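GlcNAc-alpha-1,4-Gal-releasing endo-beta-galactosidase (Clostridium perfringens, PDB 1UPS) probably hydrolyses O-glycosidic bonds as a calcium-binding family 16 endo-beta-galactosidase that releases GlcNAc-alpha-1,4-Gal from glycans. Local coordinates at residues F34-N39 / E46-Y51; F131-K136 / K267-D272. One frame throughout, in Å; residues are numbered along the deposited sequence.

Interaction 1: F34-N39 / E46-Y51. With CA (calcium ion), chain C.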
loop_
_atom_site.group_PDB
_atom_site.type_symbol
_atom_site.label_atom_id
_atom_site.label_comp_id
_atom_site.label_asym_id
_atom_site.label_seq_id
_atom_site.Cartn_x
_atom_site.Cartn_y
_atom_site.Cartn_z
ATOM N N PHE A 34 11.736 10.396 -11.529
ATOM C CA PHE A 34 12.042 11.289 -10.402
ATOM C C PHE A 34 13.024 10.606 -9.480
ATOM O O PHE A 34 12.909 9.406 -9.212
ATOM C CB PHE A 34 10.783 11.630 -9.593
ATOM C CG PHE A 34 11.053 12.496 -8.357
ATOM C CD1 PHE A 34 11.239 11.913 -7.107
ATOM C CD2 PHE A 34 11.133 13.881 -8.468
ATOM C CE1 PHE A 34 11.494 12.712 -5.966
ATOM C CE2 PHE A 34 11.374 14.694 -7.351
ATOM C CZ PHE A 34 11.548 14.111 -6.094
ATOM N N SER A 35 13.991 11.369 -8.981
ATOM C CA SER A 35 14.792 10.867 -7.885
ATOM C C SER A 35 15.334 11.983 -7.014
ATOM O O SER A 35 15.591 13.098 -7.488
ATOM C CB SER A 35 15.940 9.998 -8.388
ATOM O OG SER A 35 16.846 10.780 -9.118
ATOM N N ASP A 36 15.471 11.670 -5.731
ATOM C CA ASP A 36 16.274 12.466 -4.841
ATOM C C ASP A 36 17.126 11.500 -4.042
ATOM O O ASP A 36 16.606 10.670 -3.290
ATOM C CB ASP A 36 15.405 13.342 -3.928
ATOM C CG ASP A 36 16.199 14.458 -3.300
ATOM O OD1 ASP A 36 15.632 15.545 -3.016
ATOM O OD2 ASP A 36 17.423 14.327 -3.089
ATOM N N GLU A 37 18.448 11.596 -4.224
ATOM C CA GLU A 37 19.392 10.748 -3.501
ATOM C C GLU A 37 19.756 11.314 -2.122
ATOM O O GLU A 37 20.529 10.704 -1.371
ATOM C CB GLU A 37 20.641 10.486 -4.370
ATOM C CG GLU A 37 20.304 9.871 -5.740
ATOM C CD GLU A 37 19.720 8.467 -5.641
ATOM O OE1 GLU A 37 18.778 8.165 -6.405
ATOM O OE2 GLU A 37 20.189 7.670 -4.793
ATOM N N PHE A 38 19.165 12.462 -1.776
ATOM C CA PHE A 38 19.248 13.045 -0.429
ATOM C C PHE A 38 20.667 13.104 0.146
ATOM O O PHE A 38 20.879 12.788 1.304
ATOM C CB PHE A 38 18.325 12.301 0.556
ATOM C CG PHE A 38 16.838 12.506 0.299
ATOM C CD1 PHE A 38 15.978 11.407 0.249
ATOM C CD2 PHE A 38 16.302 13.789 0.141
ATOM C CE1 PHE A 38 14.594 11.567 0.026
ATOM C CE2 PHE A 38 14.905 13.977 -0.065
ATOM C CZ PHE A 38 14.055 12.877 -0.126
ATOM N N ASN A 39 21.637 13.507 -0.652
ATOM C CA ASN A 39 22.996 13.543 -0.107
ATOM C C ASN A 39 23.323 14.824 0.677
ATOM O O ASN A 39 24.264 14.846 1.502
ATOM C CB ASN A 39 24.023 13.173 -1.174
ATOM C CG ASN A 39 23.776 11.769 -1.768
ATOM O OD1 ASN A 39 23.422 10.808 -1.056
ATOM N ND2 ASN A 39 23.943 11.657 -3.081
ATOM N N GLU A 46 13.973 22.766 -5.911
ATOM C CA GLU A 46 13.256 22.517 -7.152
ATOM C C GLU A 46 12.353 21.290 -7.010
ATOM O O GLU A 46 11.470 21.069 -7.844
ATOM C CB GLU A 46 14.236 22.359 -8.334
ATOM C CG GLU A 46 14.899 23.664 -8.785
ATOM C CD GLU A 46 13.905 24.760 -9.158
ATOM O OE1 GLU A 46 14.089 25.912 -8.701
ATOM O OE2 GLU A 46 12.944 24.483 -9.916
ATOM N N LYS A 47 12.553 20.504 -5.951
ATOM C CA LYS A 47 11.775 19.268 -5.742
ATOM C C LYS A 47 10.861 19.328 -4.517
ATOM O O LYS A 47 9.768 18.736 -4.518
ATOM C CB LYS A 47 12.724 18.068 -5.600
ATOM C CG LYS A 47 13.571 17.813 -6.833
ATOM C CD LYS A 47 14.544 16.653 -6.668
ATOM C CE LYS A 47 15.280 16.416 -8.020
ATOM N NZ LYS A 47 16.483 15.562 -7.889
ATOM N N TRP A 48 11.322 20.023 -3.473
ATOM C CA TRP A 48 10.664 20.005 -2.156
ATOM C C TRP A 48 10.478 21.392 -1.558
ATOM O O TRP A 48 11.324 22.291 -1.742
ATOM C CB TRP A 48 11.495 19.188 -1.141
ATOM C CG TRP A 48 11.799 17.803 -1.595
ATOM C CD1 TRP A 48 12.976 17.357 -2.138
ATOM C CD2 TRP A 48 10.912 16.679 -1.574
ATOM N NE1 TRP A 48 12.878 16.017 -2.440
ATOM C CE2 TRP A 48 11.617 15.580 -2.128
ATOM C CE3 TRP A 48 9.583 16.488 -1.150
ATOM C CZ2 TRP A 48 11.053 14.301 -2.245
ATOM C CZ3 TRP A 48 9.012 15.213 -1.272
ATOM C CH2 TRP A 48 9.749 14.137 -1.831
ATOM N N THR A 49 9.394 21.537 -0.800
ATOM C CA THR A 49 9.297 22.600 0.183
ATOM C C THR A 49 9.416 22.022 1.602
ATOM O O THR A 49 9.035 20.872 1.839
ATOM C CB THR A 49 8.016 23.442 -0.028
ATOM O OG1 THR A 49 8.044 24.566 0.866
ATOM C CG2 THR A 49 6.716 22.670 0.336
ATOM N N ASP A 50 9.978 22.798 2.527
ATOM C CA ASP A 50 10.177 22.321 3.903
ATOM C C ASP A 50 9.151 22.907 4.883
ATOM O O ASP A 50 9.455 23.238 6.029
ATOM C CB ASP A 50 11.633 22.503 4.367
ATOM C CG ASP A 50 12.143 23.922 4.204
ATOM O OD1 ASP A 50 13.327 24.162 4.572
ATOM O OD2 ASP A 50 11.462 24.846 3.708
ATOM N N TYR A 51 7.913 23.000 4.416
ATOM C CA TYR A 51 6.799 23.385 5.264
ATOM C C TYR A 51 5.698 22.339 5.158
ATOM O O TYR A 51 5.439 21.803 4.059
ATOM C CB TYR A 51 6.237 24.729 4.813
ATOM C CG TYR A 51 7.147 25.910 5.073
ATOM C CD1 TYR A 51 8.180 26.226 4.187
ATOM C CD2 TYR A 51 6.954 26.728 6.184
ATOM C CE1 TYR A 51 9.025 27.315 4.423
ATOM C CE2 TYR A 51 7.786 27.831 6.427
ATOM C CZ TYR A 51 8.812 28.114 5.538
ATOM O OH TYR A 51 9.623 29.204 5.754
HETATM CA CA CA C . 21.411 8.786 -0.386
HETATM O O HOH W 1 21.391 7.524 -2.404
HETATM O O HOH W 2 23.564 7.576 -0.117
#

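Interaction 2: F131-K136 / K267-D272. With CA (calcium ion), chain C.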
loop_
_atom_site.group_PDB
_atom_site.type_symbol
_atom_site.label_atom_id
_atom_site.label_comp_id
_atom_site.label_asym_id
_atom_site.label_seq_id
_atom_site.Cartn_x
_atom_site.Cartn_y
_atom_site.Cartn_z
ATOM N N PHE A 131 7.039 3.551 -7.013
ATOM C CA PHE A 131 7.570 4.544 -6.073
ATOM C C PHE A 131 8.370 3.835 -5.000
ATOM O O PHE A 131 7.904 2.825 -4.490
ATOM C CB PHE A 131 6.388 5.237 -5.392
ATOM C CG PHE A 131 5.535 6.046 -6.336
ATOM C CD1 PHE A 131 4.666 5.424 -7.236
ATOM C CD2 PHE A 131 5.626 7.441 -6.340
ATOM C CE1 PHE A 131 3.890 6.196 -8.132
ATOM C CE2 PHE A 131 4.865 8.216 -7.216
ATOM C CZ PHE A 131 3.991 7.603 -8.113
ATOM N N GLU A 132 9.552 4.345 -4.643
ATOM C CA GLU A 132 10.398 3.593 -3.713
ATOM C C GLU A 132 11.193 4.511 -2.808
ATOM O O GLU A 132 11.709 5.543 -3.270
ATOM C CB GLU A 132 11.354 2.694 -4.521
ATOM C CG GLU A 132 12.323 1.843 -3.697
ATOM C CD GLU A 132 13.128 0.898 -4.586
ATOM O OE1 GLU A 132 14.389 0.989 -4.586
ATOM O OE2 GLU A 132 12.509 0.062 -5.295
ATOM N N ILE A 133 11.283 4.160 -1.523
ATOM C CA ILE A 133 12.274 4.781 -0.648
ATOM C C ILE A 133 13.111 3.699 0.020
ATOM O O ILE A 133 12.698 2.525 0.106
ATOM C CB ILE A 133 11.637 5.711 0.423
ATOM C CG1 ILE A 133 10.866 4.889 1.493
ATOM C CG2 ILE A 133 10.793 6.828 -0.271
ATOM C CD1 ILE A 133 10.342 5.744 2.733
ATOM N N ARG A 134 14.291 4.099 0.488
ATOM C CA ARG A 134 15.092 3.238 1.329
ATOM C C ARG A 134 15.275 4.029 2.612
ATOM O O ARG A 134 15.709 5.177 2.571
ATOM C CB ARG A 134 16.438 2.939 0.656
ATOM C CG ARG A 134 17.374 2.076 1.489
ATOM C CD ARG A 134 18.540 1.521 0.636
ATOM N NE ARG A 134 19.438 0.635 1.375
ATOM C CZ ARG A 134 20.540 1.032 2.016
ATOM N NH1 ARG A 134 20.874 2.313 2.039
ATOM N NH2 ARG A 134 21.322 0.141 2.640
ATOM N N ALA A 135 14.884 3.449 3.744
ATOM C CA ALA A 135 14.775 4.234 4.967
ATOM C C ALA A 135 15.089 3.401 6.195
ATOM O O ALA A 135 14.895 2.189 6.185
ATOM C CB ALA A 135 13.319 4.840 5.087
ATOM N N LYS A 136 15.560 4.071 7.252
ATOM C CA LYS A 136 15.770 3.487 8.569
ATOM C C LYS A 136 14.886 4.286 9.531
ATOM O O LYS A 136 15.005 5.521 9.618
ATOM C CB LYS A 136 17.242 3.591 8.968
ATOM C CG LYS A 136 17.518 3.163 10.411
ATOM C CD LYS A 136 18.976 2.833 10.665
ATOM C CE LYS A 136 19.920 4.007 10.555
ATOM N NZ LYS A 136 21.349 3.465 10.604
ATOM N N LYS A 267 13.187 13.130 17.966
ATOM C CA LYS A 267 12.483 12.111 17.174
ATOM C C LYS A 267 13.018 12.257 15.757
ATOM O O LYS A 267 12.891 13.329 15.145
ATOM C CB LYS A 267 10.959 12.298 17.196
ATOM C CG LYS A 267 10.337 12.634 18.563
ATOM C CD LYS A 267 10.675 11.584 19.639
ATOM C CE LYS A 267 10.039 12.022 20.969
ATOM N NZ LYS A 267 10.401 11.125 22.126
ATOM N N GLU A 268 13.619 11.194 15.225
ATOM C CA GLU A 268 14.222 11.308 13.914
ATOM C C GLU A 268 14.224 9.996 13.162
ATOM O O GLU A 268 14.278 8.923 13.770
ATOM C CB GLU A 268 15.645 11.861 14.012
ATOM C CG GLU A 268 16.603 11.110 14.922
ATOM C CD GLU A 268 17.939 11.858 15.080
ATOM O OE1 GLU A 268 18.994 11.211 15.165
ATOM O OE2 GLU A 268 17.942 13.108 15.099
ATOM N N TRP A 269 14.169 10.109 11.842
ATOM C CA TRP A 269 14.395 8.971 10.946
ATOM C C TRP A 269 15.251 9.374 9.771
ATOM O O TRP A 269 15.556 10.562 9.593
ATOM C CB TRP A 269 13.085 8.331 10.464
ATOM C CG TRP A 269 12.183 9.144 9.523
ATOM C CD1 TRP A 269 11.885 10.494 9.572
ATOM C CD2 TRP A 269 11.427 8.616 8.437
ATOM N NE1 TRP A 269 10.999 10.822 8.563
ATOM C CE2 TRP A 269 10.698 9.685 7.858
ATOM C CE3 TRP A 269 11.289 7.333 7.883
ATOM C CZ2 TRP A 269 9.836 9.505 6.764
ATOM C CZ3 TRP A 269 10.444 7.155 6.794
ATOM C CH2 TRP A 269 9.722 8.235 6.249
ATOM N N ALA A 270 15.655 8.389 8.966
ATOM C CA ALA A 270 16.630 8.647 7.916
ATOM C C ALA A 270 16.151 8.071 6.597
ATOM O O ALA A 270 15.777 6.897 6.537
ATOM C CB ALA A 270 18.008 8.047 8.289
ATOM N N ILE A 271 16.133 8.902 5.557
ATOM C CA ILE A 271 15.740 8.438 4.223
ATOM C C ILE A 271 16.926 8.546 3.262
ATOM O O ILE A 271 17.398 9.642 2.981
ATOM C CB ILE A 271 14.544 9.252 3.688
ATOM C CG1 ILE A 271 13.399 9.267 4.718
ATOM C CG2 ILE A 271 14.036 8.671 2.356
ATOM C CD1 ILE A 271 12.731 10.614 4.830
ATOM N N ASP A 272 17.366 7.402 2.733
ATOM C CA ASP A 272 18.543 7.344 1.856
ATOM C C ASP A 272 18.242 7.917 0.473
ATOM O O ASP A 272 19.056 8.663 -0.099
ATOM C CB ASP A 272 19.041 5.888 1.773
ATOM C CG ASP A 272 20.251 5.720 0.866
ATOM O OD1 ASP A 272 20.438 4.577 0.384
ATOM O OD2 ASP A 272 21.050 6.650 0.600
HETATM CA CA CA C . 21.411 8.786 -0.386
HETATM O O HOH W 2 23.564 7.576 -0.117
HETATM O O HOH W 1 21.391 7.524 -2.404
#

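Interaction 1: F34-N39 / E46-Y51
Lys47 slants across the Phe34 ring and ends on the backbone of Ser35. Its CB and CG both pass the CE2 corner of the Phe34 ring, and CD comes nearest, 3.8 Å from Phe34 CE2. CE then leaves the ring for the peptide, and NZ donates a hydrogen bond of 2.7 Å to Ser35 O, nearly in line with the C=O bond (165° at the oxygen). The chain is extended beyond CG, which lets one lysine span both residues; the ammonium is too far from the ring for more than a weak cation-pi attraction.

Trp48 enters beside it. Its NE1 donates to Asp36 OD1 at 2.9 Å, with the oxygen close to the indole plane, although the N-H is well bent at 137°. The other carboxylate oxygen, Asp36 OD2, takes the backbone N of Phe38 at 2.9 Å, forming an Asx turn. One aspartate therefore closes the turn at the end of the strand and holds the indole; both oxygens are met on their anti sides, the Phe38 N-H clearly tilted from the carboxylate plane. With CG anti to the backbone N of Asp36 (chi1 -163°), the carboxylate reaches out to the tryptophan.

Trp48 CZ2 meets Phe34 CZ and Phe38 CZ, each at 3.9 Å. The three rings form an aromatic cluster, the Phe34 plane standing steeply to the indole and the Phe38 plane inclined less. Just past the Asx turn, Glu37 O binds the calcium ion at 2.3 Å, while Glu37 OE2 accepts from a calcium-bound water.

Strand 30-36 pairs with strand 267-279, whose Met274 touches both Phe34 and Trp48; Trp48 also reaches Ile98 of strand 94-99 and Thr248 and Leu250 of strand 246-254, within the GH16 domain.

Interaction 2: F131-K136 / K267-D272
Arg134 and Asp272 meet where two antiparallel strands of the GH16 beta-sandwich run side by side, the N-to-C directions of the two segments 142° apart. The arginine is extended from CG to NE and crosses the aspartate obliquely, the guanidinium and carboxylate planes 70° apart. NH1 forms a salt bridge to Asp272 OD1 at 2.8 Å, coming from above the carboxylate plane. Asp272 OD2 binds the calcium ion at 2.4 Å, so arginine and metal between them fix the rotation of the carboxylate. Arg134 NE is held in turn by Phe20 O.

On the sheet face of Ala135 and Ile271, Ile133 and Trp269 join them in an apolar patch. Ala135 CB lies 4.1 Å from Trp269 CZ3, and Ile271 CD1 rests over one face of the indole, offset toward its rim. Chi1 of 68° places the ring between its own backbone N and carbonyl carbon, and its NE1 is hydrogen-bonded to Glu76 OE2.

Backbone bonds join Lys136 and Ala270 in both directions, a hydrogen-bonded pair, while Ala135 and Ile271 form the adjacent non-hydrogen-bonded pair. Asp272 N donates to Arg134 O at 2.8 Å, and Asp272 O returns to the metal at 2.4 Å.

In the fold
From the N terminus, strand 30-36 leads into interaction 1, a local contact that closes a loop of only six residues between 34-39 and 46-51. Interaction 2 opens much later, at 131-136, and its partner 267-272 is 130 residues farther on, so the two loops follow in series and neither nest nor cross. In space they adjoin: strand 267-279 pairs with both 30-36 and 129-136, and Phe38 CD1 lies 3.5 Å from Ile271 O. The calcium ion joins them, taking ligands from Glu37 and Asp272, with Gly72 and the two waters that both contacts share among its further ligands.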